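Local coordinates for protein macrolide 2'-phosphotransferase MphH (Brachybacterium faecium, PDB 5UXD) that probably inactivates macrolide antibiotics by transferring a nucleotide phosphate to the 2'-hydroxyl of their amino sugar, and is seen here with azithromycin bound, at residues A151-A156 against G186-H191; A130-V135 against A226-F231; A247-E250 against R254-P257. One frame throughout, in Å; residues are numbered along the deposited sequence.

Contact 1 of 3, residues A151-A156 against G186-H191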
loop_
_atom_site.group_PDB
_atom_site.type_symbol
_atom_site.label_atom_id
_atom_site.label_comp_id
_atom_site.label_asym_id
_atom_site.label_seq_id
_atom_site.Cartn_x
_atom_site.Cartn_y
_atom_site.Cartn_z
ATOM N N ALA A 151 -17.552 13.182 3.060
ATOM C CA ALA A 151 -18.878 12.637 2.771
ATOM C C ALA A 151 -18.787 11.431 1.850
ATOM O O ALA A 151 -19.473 10.426 2.061
ATOM C CB ALA A 151 -19.766 13.713 2.152
ATOM N N GLN A 152 -17.938 11.517 0.826
ATOM C CA GLN A 152 -17.799 10.420 -0.124
ATOM C C GLN A 152 -17.078 9.227 0.495
ATOM O O GLN A 152 -17.323 8.089 0.083
ATOM C CB GLN A 152 -17.046 10.888 -1.373
ATOM C CG GLN A 152 -17.799 11.849 -2.263
ATOM C CD GLN A 152 -16.906 12.442 -3.337
ATOM O OE1 GLN A 152 -15.795 12.897 -3.057
ATOM N NE2 GLN A 152 -17.387 12.443 -4.573
ATOM N N VAL A 153 -16.195 9.464 1.478
ATOM C CA VAL A 153 -15.570 8.346 2.184
ATOM C C VAL A 153 -16.630 7.487 2.864
ATOM O O VAL A 153 -16.659 6.262 2.706
ATOM C CB VAL A 153 -14.528 8.850 3.203
ATOM C CG1 VAL A 153 -14.074 7.703 4.095
ATOM C CG2 VAL A 153 -13.303 9.496 2.513
ATOM N N ARG A 154 -17.545 8.108 3.621
ATOM C CA ARG A 154 -18.567 7.344 4.329
ATOM C C ARG A 154 -19.586 6.753 3.363
ATOM O O ARG A 154 -20.024 5.604 3.525
ATOM C CB ARG A 154 -19.251 8.255 5.347
ATOM C CG ARG A 154 -20.071 7.551 6.397
ATOM C CD ARG A 154 -20.287 8.492 7.564
ATOM N NE ARG A 154 -21.103 7.891 8.606
ATOM C CZ ARG A 154 -21.448 8.520 9.724
ATOM N NH1 ARG A 154 -21.051 9.772 9.933
ATOM N NH2 ARG A 154 -22.198 7.902 10.626
ATOM N N GLY A 155 -19.969 7.524 2.347
ATOM C CA GLY A 155 -20.945 7.031 1.392
ATOM C C GLY A 155 -20.439 5.855 0.582
ATOM O O GLY A 155 -21.219 4.972 0.204
ATOM N N ALA A 156 -19.136 5.838 0.285
ATOM C CA ALA A 156 -18.553 4.720 -0.445
ATOM C C ALA A 156 -18.642 3.436 0.366
ATOM O O ALA A 156 -18.996 2.377 -0.165
ATOM C CB ALA A 156 -17.098 5.019 -0.799
ATOM N N GLY A 186 -19.128 9.172 15.476
ATOM C CA GLY A 186 -17.846 9.384 16.125
ATOM C C GLY A 186 -16.661 8.723 15.442
ATOM O O GLY A 186 -15.523 9.143 15.678
ATOM N N CYS A 187 -16.893 7.715 14.593
ATOM C CA CYS A 187 -15.787 7.025 13.922
ATOM C C CYS A 187 -15.222 7.802 12.742
ATOM O O CYS A 187 -14.060 7.594 12.375
ATOM C CB CYS A 187 -16.240 5.657 13.394
ATOM S SG CYS A 187 -16.262 4.329 14.601
ATOM N N TRP A 188 -16.015 8.666 12.130
ATOM C CA TRP A 188 -15.710 8.972 10.740
ATOM C C TRP A 188 -14.954 10.289 10.595
ATOM O O TRP A 188 -15.163 11.233 11.370
ATOM C CB TRP A 188 -17.003 9.006 9.908
ATOM C CG TRP A 188 -17.542 7.633 9.826
ATOM C CD1 TRP A 188 -18.388 7.023 10.716
ATOM C CD2 TRP A 188 -17.205 6.650 8.852
ATOM N NE1 TRP A 188 -18.615 5.721 10.332
ATOM C CE2 TRP A 188 -17.898 5.469 9.192
ATOM C CE3 TRP A 188 -16.395 6.657 7.709
ATOM C CZ2 TRP A 188 -17.798 4.297 8.432
ATOM C CZ3 TRP A 188 -16.301 5.494 6.953
ATOM C CH2 TRP A 188 -17.008 4.334 7.314
ATOM N N PRO A 189 -14.083 10.362 9.588
ATOM C CA PRO A 189 -13.235 11.549 9.429
ATOM C C PRO A 189 -14.018 12.768 8.981
ATOM O O PRO A 189 -15.016 12.666 8.266
ATOM C CB PRO A 189 -12.227 11.127 8.348
ATOM C CG PRO A 189 -12.957 10.054 7.561
ATOM C CD PRO A 189 -13.755 9.310 8.602
ATOM N N GLY A 190 -13.513 13.934 9.386
ATOM C CA GLY A 190 -14.033 15.224 8.971
ATOM C C GLY A 190 -13.154 15.957 7.985
ATOM O O GLY A 190 -13.450 17.113 7.653
ATOM N N HIS A 191 -12.070 15.339 7.515
ATOM C CA HIS A 191 -11.209 15.917 6.498
ATOM C C HIS A 191 -10.543 14.767 5.759
ATOM O O HIS A 191 -10.392 13.662 6.304
ATOM C CB HIS A 191 -10.155 16.875 7.093
ATOM C CG HIS A 191 -9.087 16.198 7.907
ATOM N ND1 HIS A 191 -9.346 15.555 9.100
ATOM C CD2 HIS A 191 -7.750 16.082 7.701
ATOM C CE1 HIS A 191 -8.219 15.072 9.594
ATOM N NE2 HIS A 191 -7.236 15.372 8.762
#
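V153 meets the loop 186-191 first, at two points. Its CG1 reaches the edge of the W188 indole, near the ring plane, with CZ3 4.2 Å away, and the same methyl lies 4.3 Å from CG of P189. One residue further along helix 150-167, R154 lies flat on W188. With CG anti to the backbone N (chi1 -165°) and the chain extended beyond it, the arginine runs across one face of the indole: CG sits above the middle of the ring system at 3.9 Å from W188 CD2. CD rests over the five-membered ring as a CH-pi contact, 3.8 Å from its centroid. The guanidinium then stacks with its plane 7° from that of the indole, and NE comes to 3.5 Å from W188 CD1. CZ stands off-centre, 4.1 Å from the five-ring centroid, an offset cation-pi contact.

Both partners keep polar groups busy elsewhere. NH2 of R154 bonds the carbonyl of L182 and forms a salt bridge with D185, while NE1 of W188 donates to the carbonyl of W181, whose ring also stacks on W188. The contact ties helix 150-167 to the loop before strand 193-195. Stacked by its face, the guanidinium can still bond at its rim, where D185 and the L182 carbonyl probably offset the nearby positive charge of R158.

Contact 2 of 3, residues A130-V135 against A226-F231. With ZIT (azithromycin), chain C.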
loop_
_atom_site.group_PDB
_atom_site.type_symbol
_atom_site.label_atom_id
_atom_site.label_comp_id
_atom_site.label_asym_id
_atom_site.label_seq_id
_atom_site.Cartn_x
_atom_site.Cartn_y
_atom_site.Cartn_z
ATOM N N ALA A 130 2.278 12.005 8.984
ATOM C CA ALA A 130 1.949 13.430 9.061
ATOM C C ALA A 130 2.523 14.196 7.872
ATOM O O ALA A 130 1.869 15.098 7.329
ATOM C CB ALA A 130 2.448 14.025 10.377
ATOM N N GLN A 131 3.749 13.849 7.453
ATOM C CA GLN A 131 4.345 14.493 6.284
ATOM C C GLN A 131 3.571 14.152 5.019
ATOM O O GLN A 131 3.314 15.030 4.185
ATOM C CB GLN A 131 5.815 14.079 6.128
ATOM C CG GLN A 131 6.809 15.191 6.426
ATOM C CD GLN A 131 8.133 15.036 5.678
ATOM O OE1 GLN A 131 8.594 13.924 5.426
ATOM N NE2 GLN A 131 8.748 16.162 5.326
ATOM N N LEU A 132 3.194 12.883 4.860
ATOM C CA LEU A 132 2.391 12.491 3.706
ATOM C C LEU A 132 1.050 13.216 3.706
ATOM O O LEU A 132 0.599 13.720 2.670
ATOM C CB LEU A 132 2.186 10.976 3.705
ATOM C CG LEU A 132 1.290 10.462 2.576
ATOM C CD1 LEU A 132 1.939 10.665 1.218
ATOM C CD2 LEU A 132 0.878 9.014 2.774
ATOM N N HIS A 133 0.396 13.280 4.869
ATOM C CA HIS A 133 -0.932 13.868 4.949
ATOM C C HIS A 133 -0.911 15.383 4.830
ATOM O O HIS A 133 -1.972 15.986 4.628
ATOM C CB HIS A 133 -1.596 13.437 6.255
ATOM C CG HIS A 133 -1.974 11.988 6.275
ATOM N ND1 HIS A 133 -2.758 11.431 7.263
ATOM C CD2 HIS A 133 -1.685 10.982 5.411
ATOM C CE1 HIS A 133 -2.936 10.148 7.007
ATOM N NE2 HIS A 133 -2.292 9.850 5.889
ATOM N N ALA A 134 0.265 16.008 4.951
ATOM C CA ALA A 134 0.406 17.446 4.747
ATOM C C ALA A 134 0.506 17.828 3.277
ATOM O O ALA A 134 0.445 19.025 2.957
ATOM C CB ALA A 134 1.639 17.956 5.498
ATOM N N VAL A 135 0.645 16.847 2.383
ATOM C CA VAL A 135 0.886 17.126 0.968
ATOM C C VAL A 135 -0.343 17.784 0.356
ATOM O O VAL A 135 -1.480 17.402 0.652
ATOM C CB VAL A 135 1.254 15.827 0.227
ATOM C CG1 VAL A 135 1.190 16.027 -1.290
ATOM C CG2 VAL A 135 2.630 15.336 0.642
ATOM N N ALA A 226 -7.358 7.759 8.386
ATOM C CA ALA A 226 -7.169 6.579 9.228
ATOM C C ALA A 226 -6.584 5.404 8.461
ATOM O O ALA A 226 -5.966 4.515 9.067
ATOM C CB ALA A 226 -8.507 6.166 9.845
ATOM N N LYS A 227 -6.804 5.349 7.149
ATOM C CA LYS A 227 -6.300 4.227 6.363
ATOM C C LYS A 227 -4.817 3.985 6.604
ATOM O O LYS A 227 -4.361 2.831 6.587
ATOM C CB LYS A 227 -6.540 4.477 4.878
ATOM C CG LYS A 227 -7.987 4.544 4.484
ATOM C CD LYS A 227 -8.105 4.824 2.991
ATOM C CE LYS A 227 -7.543 3.672 2.162
ATOM N NZ LYS A 227 -7.845 3.845 0.708
ATOM N N ASP A 228 -4.053 5.053 6.846
ATOM C CA ASP A 228 -2.605 4.931 6.959
ATOM C C ASP A 228 -2.147 4.664 8.386
ATOM O O ASP A 228 -0.962 4.393 8.599
ATOM C CB ASP A 228 -1.913 6.197 6.421
ATOM C CG ASP A 228 -1.949 6.278 4.901
ATOM O OD1 ASP A 228 -2.141 5.219 4.282
ATOM O OD2 ASP A 228 -1.787 7.389 4.336
ATOM N N LEU A 229 -3.051 4.745 9.353
ATOM C CA LEU A 229 -2.754 4.409 10.730
ATOM C C LEU A 229 -3.382 3.094 11.164
ATOM O O LEU A 229 -2.977 2.544 12.188
ATOM C CB LEU A 229 -3.239 5.529 11.671
ATOM C CG LEU A 229 -2.555 6.875 11.424
ATOM C CD1 LEU A 229 -3.335 8.018 12.105
ATOM C CD2 LEU A 229 -1.134 6.819 11.926
ATOM N N MET A 230 -4.364 2.666 10.390
ATOM C CA MET A 230 -5.068 1.397 10.818
ATOM C C MET A 230 -4.284 0.056 11.005
ATOM O O MET A 230 -4.427 -0.766 11.978
ATOM C CB MET A 230 -6.227 1.124 9.873
ATOM C CG MET A 230 -5.788 0.749 8.485
ATOM S SD MET A 230 -7.212 0.412 7.450
ATOM C CE MET A 230 -8.113 -0.706 8.498
ATOM N N PHE A 231 -3.268 -0.115 10.156
ATOM C CA PHE A 231 -2.510 -1.355 10.312
ATOM C C PHE A 231 -1.678 -1.332 11.590
ATOM O O PHE A 231 -1.548 -2.358 12.274
ATOM C CB PHE A 231 -1.646 -1.618 9.063
ATOM C CG PHE A 231 -2.463 -1.725 7.782
ATOM C CD1 PHE A 231 -3.266 -2.826 7.548
ATOM C CD2 PHE A 231 -2.476 -0.687 6.850
ATOM C CE1 PHE A 231 -4.043 -2.911 6.391
ATOM C CE2 PHE A 231 -3.250 -0.771 5.693
ATOM C CZ PHE A 231 -4.031 -1.884 5.470
HETATM C C1 ZIT C . -3.479 -7.521 4.886
HETATM C C2 ZIT C . -3.721 -6.755 3.541
HETATM C C3 ZIT C . -4.736 -7.577 2.785
HETATM C C4 ZIT C . -3.901 -8.463 1.824
HETATM C C5 ZIT C . -4.787 -9.353 0.935
HETATM C C6 ZIT C . -4.643 -10.779 1.396
HETATM C C7 ZIT C . -3.367 -11.424 0.810
HETATM C C8 ZIT C . -3.256 -12.904 1.305
HETATM C C9 ZIT C . -2.135 -13.050 2.373
HETATM N N10 ZIT C . -2.659 -12.619 3.774
HETATM C C11 ZIT C . -1.636 -12.066 4.644
HETATM C C12 ZIT C . -2.236 -10.912 5.462
HETATM C C13 ZIT C . -1.236 -9.989 6.164
HETATM C C14 ZIT C . -1.921 -8.655 6.458
HETATM C C15 ZIT C . -1.076 -7.855 7.430
HETATM C C16 ZIT C . -1.637 -6.404 7.566
HETATM C C17 ZIT C . -4.077 -5.325 3.813
HETATM C C18 ZIT C . -2.986 -7.575 1.019
HETATM C C19 ZIT C . -5.888 -11.566 0.967
HETATM C C20 ZIT C . -2.995 -13.778 0.175
HETATM C C21 ZIT C . -3.401 -13.730 4.387
HETATM C C22 ZIT C . -1.050 -13.132 5.549
HETATM C C23 ZIT C . 0.008 -9.720 5.302
HETATM O O1 ZIT C . -4.424 -7.828 5.589
HETATM O O6 ZIT C . -4.549 -10.833 2.812
HETATM O O12 ZIT C . -3.125 -11.405 6.438
HETATM O O13 ZIT C . -0.831 -10.596 7.409
HETATM O O14 ZIT C . -2.058 -7.881 5.251
HETATM C C1A ZIT C . -5.287 -8.573 -1.276
HETATM C C2A ZIT C . -4.676 -8.301 -2.635
HETATM C C3A ZIT C . -5.594 -7.440 -3.426
HETATM C C4A ZIT C . -6.931 -8.054 -3.523
HETATM C C5A ZIT C . -7.487 -8.563 -2.187
HETATM C C6A ZIT C . -8.673 -9.416 -2.373
HETATM C C7A ZIT C . -4.934 -8.424 -5.540
HETATM C C8A ZIT C . -5.773 -6.203 -5.536
HETATM O O1A ZIT C . -4.394 -9.250 -0.431
HETATM O O2A ZIT C . -3.399 -7.670 -2.513
HETATM N N3A ZIT C . -5.003 -7.203 -4.782
HETATM O O5A ZIT C . -6.518 -9.359 -1.422
HETATM C C1B ZIT C . -6.938 -6.606 2.857
HETATM C C2B ZIT C . -7.548 -5.268 2.521
HETATM C C3B ZIT C . -8.271 -5.262 1.223
HETATM C C4B ZIT C . -9.249 -6.375 1.162
HETATM C C5B ZIT C . -8.561 -7.693 1.389
HETATM C C6B ZIT C . -9.597 -8.771 1.274
HETATM C C7B ZIT C . -9.007 -3.874 1.066
HETATM C C8B ZIT C . -6.715 -4.327 -0.384
HETATM O O1B ZIT C . -5.751 -6.797 2.099
HETATM O O3B ZIT C . -7.338 -5.474 0.143
HETATM O O4B ZIT C . -9.796 -6.452 -0.174
HETATM O O5B ZIT C . -7.867 -7.766 2.689
#
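A buried histidine-carboxylate hydrogen bond joins helix 119-133 to the turn that leads into the azithromycin pocket. H133 NE2 donates to D228 OD2 at 3.0 Å, with an N-H...O angle of 164°. The oxygen lies almost exactly in the imidazole plane, whereas the histidine reaches it on the anti side of the carboxylate and 19° out of that plane. D228 has CG beside its own backbone N and anti to its carbonyl carbon (chi1 -74°), which brings the carboxylate up to helix 119-133. There CD2 of L132 packs against the same oxygen, 3.5 Å from OD2, the two side chains crossing at about a right angle.

In this kinase-like fold, the turn at 226-229 precedes helix 230-235, and the carbonyl of A226 takes bonds from the amides of both L229 and M230. D228 also grips the loop just after strand 193-195: the amide of H196 bonds OD2 and that of G197 bonds OD1. That loop leads on to pocket residue E198 and to H203, a magnesium ligand in another structure of this protein; an aspartate bracing its backbone is consistent with the catalytic loop of protein-kinase-like folds. On the histidine's other nitrogen, ND1 bonds the hydroxyl of Y248. Three residues after D228, F231 touches the drug, its CE1 3.5 Å from the macrolide methyl C17, while Y200, another pocket residue, meets its ring.

Contact 3 of 3, residues A247-E250 against R254-P257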
loop_
_atom_site.group_PDB
_atom_site.type_symbol
_atom_site.label_atom_id
_atom_site.label_comp_id
_atom_site.label_asym_id
_atom_site.label_seq_id
_atom_site.Cartn_x
_atom_site.Cartn_y
_atom_site.Cartn_z
ATOM N N ALA A 247 3.171 11.492 17.705
ATOM C CA ALA A 247 4.067 11.914 16.632
ATOM C C ALA A 247 3.283 12.420 15.421
ATOM O O ALA A 247 3.683 13.399 14.779
ATOM C CB ALA A 247 4.999 10.753 16.246
ATOM N N TYR A 248 2.144 11.789 15.115
ATOM C CA TYR A 248 1.292 12.265 14.025
ATOM C C TYR A 248 0.830 13.702 14.272
ATOM O O TYR A 248 0.921 14.564 13.388
ATOM C CB TYR A 248 0.089 11.326 13.881
ATOM C CG TYR A 248 -0.855 11.626 12.745
ATOM C CD1 TYR A 248 -0.400 11.681 11.429
ATOM C CD2 TYR A 248 -2.209 11.821 12.983
ATOM C CE1 TYR A 248 -1.274 11.940 10.379
ATOM C CE2 TYR A 248 -3.087 12.078 11.955
ATOM C CZ TYR A 248 -2.618 12.132 10.651
ATOM O OH TYR A 248 -3.498 12.376 9.625
ATOM N N ALA A 249 0.307 13.974 15.465
ATOM C CA ALA A 249 -0.146 15.333 15.776
ATOM C C ALA A 249 1.024 16.307 15.824
ATOM O O ALA A 249 0.910 17.453 15.370
ATOM C CB ALA A 249 -0.907 15.332 17.099
ATOM N N GLU A 250 2.168 15.865 16.341
ATOM C CA GLU A 250 3.343 16.728 16.353
ATOM C C GLU A 250 3.744 17.154 14.943
ATOM O O GLU A 250 4.268 18.254 14.756
ATOM C CB GLU A 250 4.499 16.025 17.068
ATOM C CG GLU A 250 4.349 16.010 18.586
ATOM C CD GLU A 250 5.395 15.156 19.300
ATOM O OE1 GLU A 250 6.234 14.523 18.624
ATOM O OE2 GLU A 250 5.367 15.117 20.548
ATOM N N ARG A 254 -4.148 15.629 12.257
ATOM C CA ARG A 254 -5.344 16.054 12.988
ATOM C C ARG A 254 -6.239 14.845 13.264
ATOM O O ARG A 254 -7.278 14.655 12.616
ATOM C CB ARG A 254 -6.083 17.156 12.227
ATOM C CG ARG A 254 -5.236 18.441 12.109
ATOM C CD ARG A 254 -5.934 19.592 11.369
ATOM N NE ARG A 254 -6.308 19.221 10.009
ATOM C CZ ARG A 254 -5.443 19.011 9.019
ATOM N NH1 ARG A 254 -4.137 19.133 9.226
ATOM N NH2 ARG A 254 -5.887 18.671 7.814
ATOM N N PRO A 255 -5.868 14.008 14.230
ATOM C CA PRO A 255 -6.699 12.846 14.555
ATOM C C PRO A 255 -7.937 13.288 15.318
ATOM O O PRO A 255 -8.022 14.422 15.790
ATOM C CB PRO A 255 -5.775 11.989 15.427
ATOM C CG PRO A 255 -4.903 12.980 16.111
ATOM C CD PRO A 255 -4.704 14.122 15.125
ATOM N N TRP A 256 -8.920 12.390 15.398
ATOM C CA TRP A 256 -10.168 12.646 16.110
ATOM C C TRP A 256 -10.379 11.562 17.168
ATOM O O TRP A 256 -9.769 10.488 17.098
ATOM C CB TRP A 256 -11.362 12.695 15.137
ATOM C CG TRP A 256 -11.446 11.489 14.209
ATOM C CD1 TRP A 256 -12.264 10.407 14.355
ATOM C CD2 TRP A 256 -10.677 11.251 13.007
ATOM N NE1 TRP A 256 -12.052 9.511 13.327
ATOM C CE2 TRP A 256 -11.094 10.010 12.485
ATOM C CE3 TRP A 256 -9.687 11.972 12.325
ATOM C CZ2 TRP A 256 -10.552 9.468 11.307
ATOM C CZ3 TRP A 256 -9.156 11.438 11.153
ATOM C CH2 TRP A 256 -9.583 10.190 10.663
ATOM N N PRO A 257 -11.209 11.827 18.189
ATOM C CA PRO A 257 -11.293 10.899 19.338
ATOM C C PRO A 257 -11.625 9.456 18.988
ATOM O O PRO A 257 -11.057 8.544 19.588
ATOM C CB PRO A 257 -12.397 11.524 20.200
ATOM C CG PRO A 257 -12.263 13.006 19.930
ATOM C CD PRO A 257 -11.856 13.117 18.471
HETATM O O HOH W 1 -4.482 14.926 9.378
#
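The hydroxyl of Y248 is gripped by two groups: a water at 2.7 Å from OH, and ND1 of H133 on helix 119-133. That water also accepts the backbone N-H of R254, its oxygen 3.0 Å from R254 N, so a single water bridges the tyrosine to the start of the segment 254-257. A first torsion close to 180° (chi1 -177°) carries the phenol ring out from helix 238-250 and past the chain at R254 and P255. Its CE2 comes to 3.7 Å from R254 N, an oblique approach of the backbone to the ring.

These segments are the end of helix 238-250 and part of the loop that connects it to helix 259-268. The chain passes the last helical turn at R254 and P255 and then leaves it on the way to the next helix. The closest pair of alpha carbons is that of A249 and R254, 5.9 Å apart. P255 supplies the apolar half of the contact through one atom, CD, which lies 4.0 Å from CD2 of Y248 and 4.4 Å from CB of A249; tyrosine and proline lie alongside, pointing opposite ways.

Y248 is buried, with P225 and the helix 119-133 residues V129 and A130 also against its side chain, whereas A249 and R254 are exposed at the surface. Further along, the indole of W256 packs against the loop 186-191, where NE1 donates to the carbonyl of C187 and the ring rests on P189.

How the contacts relate
Contacts 1 and 2 are buried, but contact 2 lies nearer the middle of the chain, its centre about 12 Å from the chain's centre against about 20 Å for contact 1 and 21 Å for the partly exposed contact 3. Contact 1 holds helix 150-167 to a loop by a charged group flat on an indole. Contact 2 joins helix 119-133 to the turn before helix 230-235 by a hydrogen bond whose histidine and carboxylate both have further partners. Contact 3 sets helix 238-250 against its following loop with a water bridge and light proline packing. It touches both others, through Y248 and W256; contacts 1 and 2 do not touch, although contact 1 is nested within the loop contact 2 closes.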